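Long-range contacts in insecticidal Delta-Endotoxin Cry8Ea1 (Bacillus Thuringiensis, PDB 3EB7), which kills larvae of the underground pest Holotrichia parallela, probably by forming pores in gut cell membranes as other three-domain Cry toxins do: residues Q497-R502 and I583-V588; Y230-K235 and D446-I451. All blocks are in the same frame, centred on the assembly; numbering follows the deposited sequence.

Contact 1. Residues Q497-R502 and I583-V588; sequences QKYRVR and IELIPV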
loop_
_atom_site.group_PDB
_atom_site.type_symbol
_atom_site.label_atom_id
_atom_site.label_comp_id
_atom_site.label_asym_id
_atom_site.label_seq_id
_atom_site.Cartn_x
_atom_site.Cartn_y
_atom_site.Cartn_z
ATOM N N GLN A 497 -14.341 10.995 -25.890
ATOM C CA GLN A 497 -14.248 9.605 -25.474
ATOM C C GLN A 497 -15.387 9.261 -24.508
ATOM O O GLN A 497 -15.590 9.945 -23.487
ATOM C CB GLN A 497 -12.902 9.379 -24.789
ATOM C CG GLN A 497 -12.727 8.032 -24.141
ATOM C CD GLN A 497 -12.608 6.972 -25.161
ATOM O OE1 GLN A 497 -11.892 7.143 -26.132
ATOM N NE2 GLN A 497 -13.325 5.859 -24.974
ATOM N N LYS A 498 -16.137 8.209 -24.843
ATOM C CA LYS A 498 -17.137 7.642 -23.919
ATOM C C LYS A 498 -16.509 6.764 -22.823
ATOM O O LYS A 498 -15.517 6.065 -23.045
ATOM C CB LYS A 498 -18.163 6.789 -24.679
ATOM C CG LYS A 498 -18.849 7.484 -25.815
ATOM C CD LYS A 498 -19.722 8.594 -25.305
ATOM C CE LYS A 498 -20.998 8.683 -26.144
ATOM N NZ LYS A 498 -20.793 8.046 -27.504
ATOM N N TYR A 499 -17.137 6.794 -21.663
ATOM C CA TYR A 499 -16.753 5.988 -20.538
ATOM C C TYR A 499 -18.022 5.385 -19.956
ATOM O O TYR A 499 -19.091 6.000 -19.984
ATOM C CB TYR A 499 -16.087 6.849 -19.446
ATOM C CG TYR A 499 -14.742 7.437 -19.819
ATOM C CD1 TYR A 499 -14.651 8.733 -20.337
ATOM C CD2 TYR A 499 -13.563 6.688 -19.672
ATOM C CE1 TYR A 499 -13.423 9.282 -20.715
ATOM C CE2 TYR A 499 -12.328 7.218 -20.042
ATOM C CZ TYR A 499 -12.265 8.526 -20.562
ATOM O OH TYR A 499 -11.048 9.065 -20.909
ATOM N N ARG A 500 -17.897 4.184 -19.419
ATOM C CA ARG A 500 -18.880 3.692 -18.479
ATOM C C ARG A 500 -18.135 3.468 -17.180
ATOM O O ARG A 500 -16.898 3.442 -17.159
ATOM C CB ARG A 500 -19.560 2.419 -18.970
ATOM C CG ARG A 500 -18.675 1.217 -18.986
ATOM C CD ARG A 500 -19.296 0.053 -19.713
ATOM N NE ARG A 500 -18.628 -1.214 -19.435
ATOM C CZ ARG A 500 -18.631 -1.824 -18.247
ATOM N NH1 ARG A 500 -19.250 -1.283 -17.187
ATOM N NH2 ARG A 500 -18.007 -2.988 -18.105
ATOM N N VAL A 501 -18.912 3.285 -16.123
ATOM C CA VAL A 501 -18.470 3.279 -14.752
ATOM C C VAL A 501 -18.936 1.997 -14.074
ATOM O O VAL A 501 -20.066 1.555 -14.267
ATOM C CB VAL A 501 -19.123 4.492 -13.982
ATOM C CG1 VAL A 501 -19.098 4.301 -12.483
ATOM C CG2 VAL A 501 -18.427 5.790 -14.339
ATOM N N ARG A 502 -18.069 1.414 -13.245
ATOM C CA ARG A 502 -18.509 0.430 -12.278
ATOM C C ARG A 502 -17.900 0.769 -10.935
ATOM O O ARG A 502 -16.803 1.318 -10.862
ATOM C CB ARG A 502 -18.203 -1.004 -12.714
ATOM C CG ARG A 502 -16.793 -1.227 -13.200
ATOM C CD ARG A 502 -16.528 -2.696 -13.336
ATOM N NE ARG A 502 -15.104 -2.873 -13.401
ATOM C CZ ARG A 502 -14.460 -3.661 -14.254
ATOM N NH1 ARG A 502 -15.138 -4.421 -15.093
ATOM N NH2 ARG A 502 -13.128 -3.710 -14.223
ATOM N N ILE A 583 -14.261 3.766 -7.811
ATOM C CA ILE A 583 -14.916 3.820 -9.109
ATOM C C ILE A 583 -13.882 3.389 -10.122
ATOM O O ILE A 583 -12.717 3.764 -10.018
ATOM C CB ILE A 583 -15.298 5.244 -9.474
ATOM C CG1 ILE A 583 -16.308 5.826 -8.493
ATOM C CG2 ILE A 583 -15.813 5.324 -10.918
ATOM C CD1 ILE A 583 -16.193 7.382 -8.413
ATOM N N GLU A 584 -14.297 2.588 -11.096
ATOM C CA GLU A 584 -13.436 2.280 -12.238
ATOM C C GLU A 584 -14.136 2.839 -13.457
ATOM O O GLU A 584 -15.348 2.661 -13.635
ATOM C CB GLU A 584 -13.145 0.783 -12.379
ATOM C CG GLU A 584 -12.698 0.136 -11.051
ATOM C CD GLU A 584 -12.403 -1.351 -11.172
ATOM O OE1 GLU A 584 -12.978 -2.014 -12.046
ATOM O OE2 GLU A 584 -11.589 -1.874 -10.390
ATOM N N LEU A 585 -13.340 3.556 -14.252
ATOM C CA LEU A 585 -13.747 4.181 -15.484
ATOM C C LEU A 585 -13.184 3.354 -16.620
ATOM O O LEU A 585 -11.980 3.080 -16.673
ATOM C CB LEU A 585 -13.220 5.614 -15.550
ATOM C CG LEU A 585 -14.014 6.570 -14.657
ATOM C CD1 LEU A 585 -13.182 7.791 -14.251
ATOM C CD2 LEU A 585 -15.299 6.988 -15.382
ATOM N N ILE A 586 -14.080 2.969 -17.525
ATOM C CA ILE A 586 -13.789 2.018 -18.586
ATOM C C ILE A 586 -14.122 2.728 -19.891
ATOM O O ILE A 586 -15.292 3.064 -20.124
ATOM C CB ILE A 586 -14.659 0.713 -18.402
ATOM C CG1 ILE A 586 -14.405 0.092 -17.020
ATOM C CG2 ILE A 586 -14.454 -0.323 -19.557
ATOM C CD1 ILE A 586 -15.597 -0.578 -16.407
ATOM N N PRO A 587 -13.113 2.942 -20.756
ATOM C CA PRO A 587 -13.395 3.564 -22.069
ATOM C C PRO A 587 -14.292 2.658 -22.968
ATOM O O PRO A 587 -14.050 1.461 -23.111
ATOM C CB PRO A 587 -11.992 3.759 -22.682
ATOM C CG PRO A 587 -11.050 3.531 -21.571
ATOM C CD PRO A 587 -11.691 2.589 -20.633
ATOM N N VAL A 588 -15.329 3.247 -23.536
ATOM C CA VAL A 588 -16.281 2.540 -24.375
ATOM C C VAL A 588 -15.993 3.030 -25.790
ATOM O O VAL A 588 -15.937 4.229 -26.036
ATOM C CB VAL A 588 -17.733 2.873 -23.926
ATOM C CG1 VAL A 588 -18.780 2.313 -24.891
ATOM C CG2 VAL A 588 -17.959 2.356 -22.536
HETATM O O HOH W 1 -15.933 6.755 -27.471
#
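R502 holds E584 side-on: NE and NH2 both donate to OE1, NE at 2.7 Å. R502 CG stands between the backbone N and the carbonyl carbon (chi1 48°) and the chain then runs extended, bringing NE to that oxygen. OE1 lies close to the guanidinium plane, although the carboxylate is turned 53° from it. Over one face of the same guanidinium sits the tip of I586, whose CD1 also reaches R502 CG at 3.5 Å and packs on the guanidinium of R500, where NH1 is bonded to F549 O and S548 OG. I586 thus wedges between two arginines, and R500 CG meets V588 CG2 at 3.8 Å. V501 and L585 lie side by side on the other face of the sheet, CG2 to CD2 at 3.5 Å. Strands 498-502 and 583-588 run antiparallel, R500 and I586 exchanging two backbone bonds, as do R502 and E584. In the second shell, E584 OE2 is taken by Y230 OH and R582 NE, R502 NH2 also donates to T229 O, and R502 makes cation-pi contacts with Y230 and F546. A carboxylate gripped by two arginines and a tyrosine hydroxyl is probably kept ionised, its buried charge balanced on the sheet face that residues 229-230 cover.

Contact 2. Residues Y230-K235 and D446-I451; sequences YPMETK and DKITQI
A short parallel beta pairing, T234 with I448 and K235 with T449, adds the chain following the N-terminal helical domain to the C-terminal beta-sandwich of this three-domain Cry toxin. Three backbone bonds carry it: I448 N to E233 O, K235 N to I448 O at 2.9 Å, and Q450 N to K235 O. I448 is the apolar centre: its CG1 packs on M232 CG at 3.8 Å, while CD1 reaches P231 CD at 4.0 Å and approaches the Y230 ring obliquely. At the start of the strand, T234 OG1 turns back to donate to M232 O, tying loop to strand and setting the CG2 methyl against Q450 NE2. At the more open side E233 and K447 run side by side; with E233 CG anti to the backbone N (chi1 -175°) and the chain extended, OE1 meets K447 NZ at 2.8 Å, 30° out of the carboxylate plane. K235 packs its CG on K447 CD, with the two NZ atoms 4.6 Å apart; K447 also has the Y444 ring as a cation-pi partner. Y230, whose hydroxyl is bonded to E584, crosses the Q450 side chain at about a right angle, ring and amide planes 62° apart, CE2 lying 3.4 Å from NE2.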
loop_
_atom_site.group_PDB
_atom_site.type_symbol
_atom_site.label_atom_id
_atom_site.label_comp_id
_atom_site.label_asym_id
_atom_site.label_seq_id
_atom_site.Cartn_x
_atom_site.Cartn_y
_atom_site.Cartn_z
ATOM N N TYR A 230 -10.561 -7.416 -16.010
ATOM C CA TYR A 230 -9.583 -6.418 -16.442
ATOM C C TYR A 230 -8.895 -6.852 -17.753
ATOM O O TYR A 230 -7.750 -7.318 -17.733
ATOM C CB TYR A 230 -8.564 -6.135 -15.306
ATOM C CG TYR A 230 -9.239 -5.670 -14.009
ATOM C CD1 TYR A 230 -9.701 -6.595 -13.072
ATOM C CD2 TYR A 230 -9.456 -4.311 -13.752
ATOM C CE1 TYR A 230 -10.350 -6.183 -11.915
ATOM C CE2 TYR A 230 -10.087 -3.889 -12.578
ATOM C CZ TYR A 230 -10.534 -4.826 -11.684
ATOM O OH TYR A 230 -11.169 -4.434 -10.540
ATOM N N PRO A 231 -9.613 -6.742 -18.893
ATOM C CA PRO A 231 -9.106 -7.240 -20.174
ATOM C C PRO A 231 -8.090 -6.287 -20.843
ATOM O O PRO A 231 -7.586 -6.564 -21.929
ATOM C CB PRO A 231 -10.389 -7.342 -21.009
ATOM C CG PRO A 231 -11.221 -6.178 -20.529
ATOM C CD PRO A 231 -10.979 -6.171 -19.038
ATOM N N MET A 232 -7.790 -5.177 -20.196
ATOM C CA MET A 232 -6.854 -4.224 -20.735
ATOM C C MET A 232 -6.100 -3.555 -19.596
ATOM O O MET A 232 -6.505 -3.617 -18.434
ATOM C CB MET A 232 -7.577 -3.162 -21.592
ATOM C CG MET A 232 -8.327 -2.111 -20.807
ATOM S SD MET A 232 -9.493 -1.120 -21.779
ATOM C CE MET A 232 -10.979 -2.115 -21.652
ATOM N N GLU A 233 -5.006 -2.900 -19.965
ATOM C CA GLU A 233 -4.195 -2.112 -19.051
ATOM C C GLU A 233 -5.029 -1.347 -18.003
ATOM O O GLU A 233 -5.993 -0.627 -18.348
ATOM C CB GLU A 233 -3.321 -1.166 -19.872
ATOM C CG GLU A 233 -2.337 -0.385 -19.031
ATOM C CD GLU A 233 -1.137 0.074 -19.833
ATOM O OE1 GLU A 233 -0.576 1.144 -19.487
ATOM O OE2 GLU A 233 -0.763 -0.646 -20.806
ATOM N N THR A 234 -4.641 -1.511 -16.739
ATOM C CA THR A 234 -5.337 -0.911 -15.586
ATOM C C THR A 234 -4.425 -0.055 -14.691
ATOM O O THR A 234 -3.339 -0.492 -14.327
ATOM C CB THR A 234 -5.964 -2.032 -14.712
ATOM O OG1 THR A 234 -6.879 -2.768 -15.520
ATOM C CG2 THR A 234 -6.704 -1.470 -13.473
ATOM N N LYS A 235 -4.896 1.145 -14.318
ATOM C CA LYS A 235 -4.190 2.022 -13.376
ATOM C C LYS A 235 -4.702 1.856 -11.940
ATOM O O LYS A 235 -5.697 2.485 -11.576
ATOM C CB LYS A 235 -4.321 3.507 -13.781
ATOM C CG LYS A 235 -3.676 3.938 -15.107
ATOM C CD LYS A 235 -2.173 3.550 -15.250
ATOM C CE LYS A 235 -1.280 4.233 -14.215
ATOM N NZ LYS A 235 -0.400 5.270 -14.820
ATOM N N ASP A 446 -7.306 5.310 -22.627
ATOM C CA ASP A 446 -6.933 4.020 -23.157
ATOM C C ASP A 446 -6.653 2.958 -22.082
ATOM O O ASP A 446 -6.130 1.891 -22.369
ATOM C CB ASP A 446 -5.786 4.183 -24.186
ATOM C CG ASP A 446 -4.454 4.676 -23.575
ATOM O OD1 ASP A 446 -4.401 5.352 -22.500
ATOM O OD2 ASP A 446 -3.409 4.371 -24.212
ATOM N N LYS A 447 -7.035 3.257 -20.846
ATOM C CA LYS A 447 -6.847 2.365 -19.710
ATOM C C LYS A 447 -8.142 2.348 -18.868
ATOM O O LYS A 447 -8.968 3.254 -18.977
ATOM C CB LYS A 447 -5.698 2.890 -18.854
ATOM C CG LYS A 447 -4.370 2.789 -19.536
ATOM C CD LYS A 447 -3.337 3.710 -18.904
ATOM C CE LYS A 447 -2.168 3.977 -19.878
ATOM N NZ LYS A 447 -0.839 3.936 -19.191
ATOM N N ILE A 448 -8.309 1.300 -18.071
ATOM C CA ILE A 448 -9.254 1.260 -16.973
ATOM C C ILE A 448 -8.642 2.094 -15.833
ATOM O O ILE A 448 -7.532 1.794 -15.362
ATOM C CB ILE A 448 -9.528 -0.224 -16.526
ATOM C CG1 ILE A 448 -10.162 -1.015 -17.691
ATOM C CG2 ILE A 448 -10.374 -0.268 -15.235
ATOM C CD1 ILE A 448 -10.359 -2.511 -17.498
ATOM N N THR A 449 -9.319 3.172 -15.430
ATOM C CA THR A 449 -8.815 4.013 -14.337
ATOM C C THR A 449 -9.486 3.626 -13.032
ATOM O O THR A 449 -10.705 3.606 -12.947
ATOM C CB THR A 449 -9.028 5.525 -14.638
ATOM O OG1 THR A 449 -8.647 5.788 -16.006
ATOM C CG2 THR A 449 -8.174 6.349 -13.762
ATOM N N GLN A 450 -8.698 3.288 -12.010
ATOM C CA GLN A 450 -9.269 3.049 -10.669
ATOM C C GLN A 450 -9.117 4.284 -9.810
ATOM O O GLN A 450 -8.019 4.839 -9.720
ATOM C CB GLN A 450 -8.611 1.850 -9.979
ATOM C CG GLN A 450 -8.920 0.526 -10.669
ATOM C CD GLN A 450 -8.232 -0.646 -10.000
ATOM O OE1 GLN A 450 -7.583 -0.494 -8.969
ATOM N NE2 GLN A 450 -8.383 -1.817 -10.571
ATOM N N ILE A 451 -10.224 4.721 -9.202
ATOM C CA ILE A 451 -10.257 5.928 -8.407
ATOM C C ILE A 451 -10.958 5.593 -7.117
ATOM O O ILE A 451 -12.194 5.564 -7.075
ATOM C CB ILE A 451 -11.065 7.088 -9.061
ATOM C CG1 ILE A 451 -10.759 7.209 -10.570
ATOM C CG2 ILE A 451 -10.882 8.409 -8.235
ATOM C CD1 ILE A 451 -9.579 8.125 -10.927
#

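In the fold
Both contacts belong to one mixed sheet and meet through adjacent strands: 448-452 pairs with 578-588, so contact 2 extends the sheet that contact 1 helps build, their centres about 9 Å apart. Contact 1 joins two strands within the C-terminal domain, antiparallel and mostly buried, with aromatic cation-pi partners near the arginine of its ion pair. Contact 2 is parallel, shorter and partly open, joining that domain to the chain that follows the helical bundle, and its salt bridge lies among partly exposed side chains. The two share the bond between Y230 and E584, and are coupled as well by the backbone bond from I451 N to I583 O.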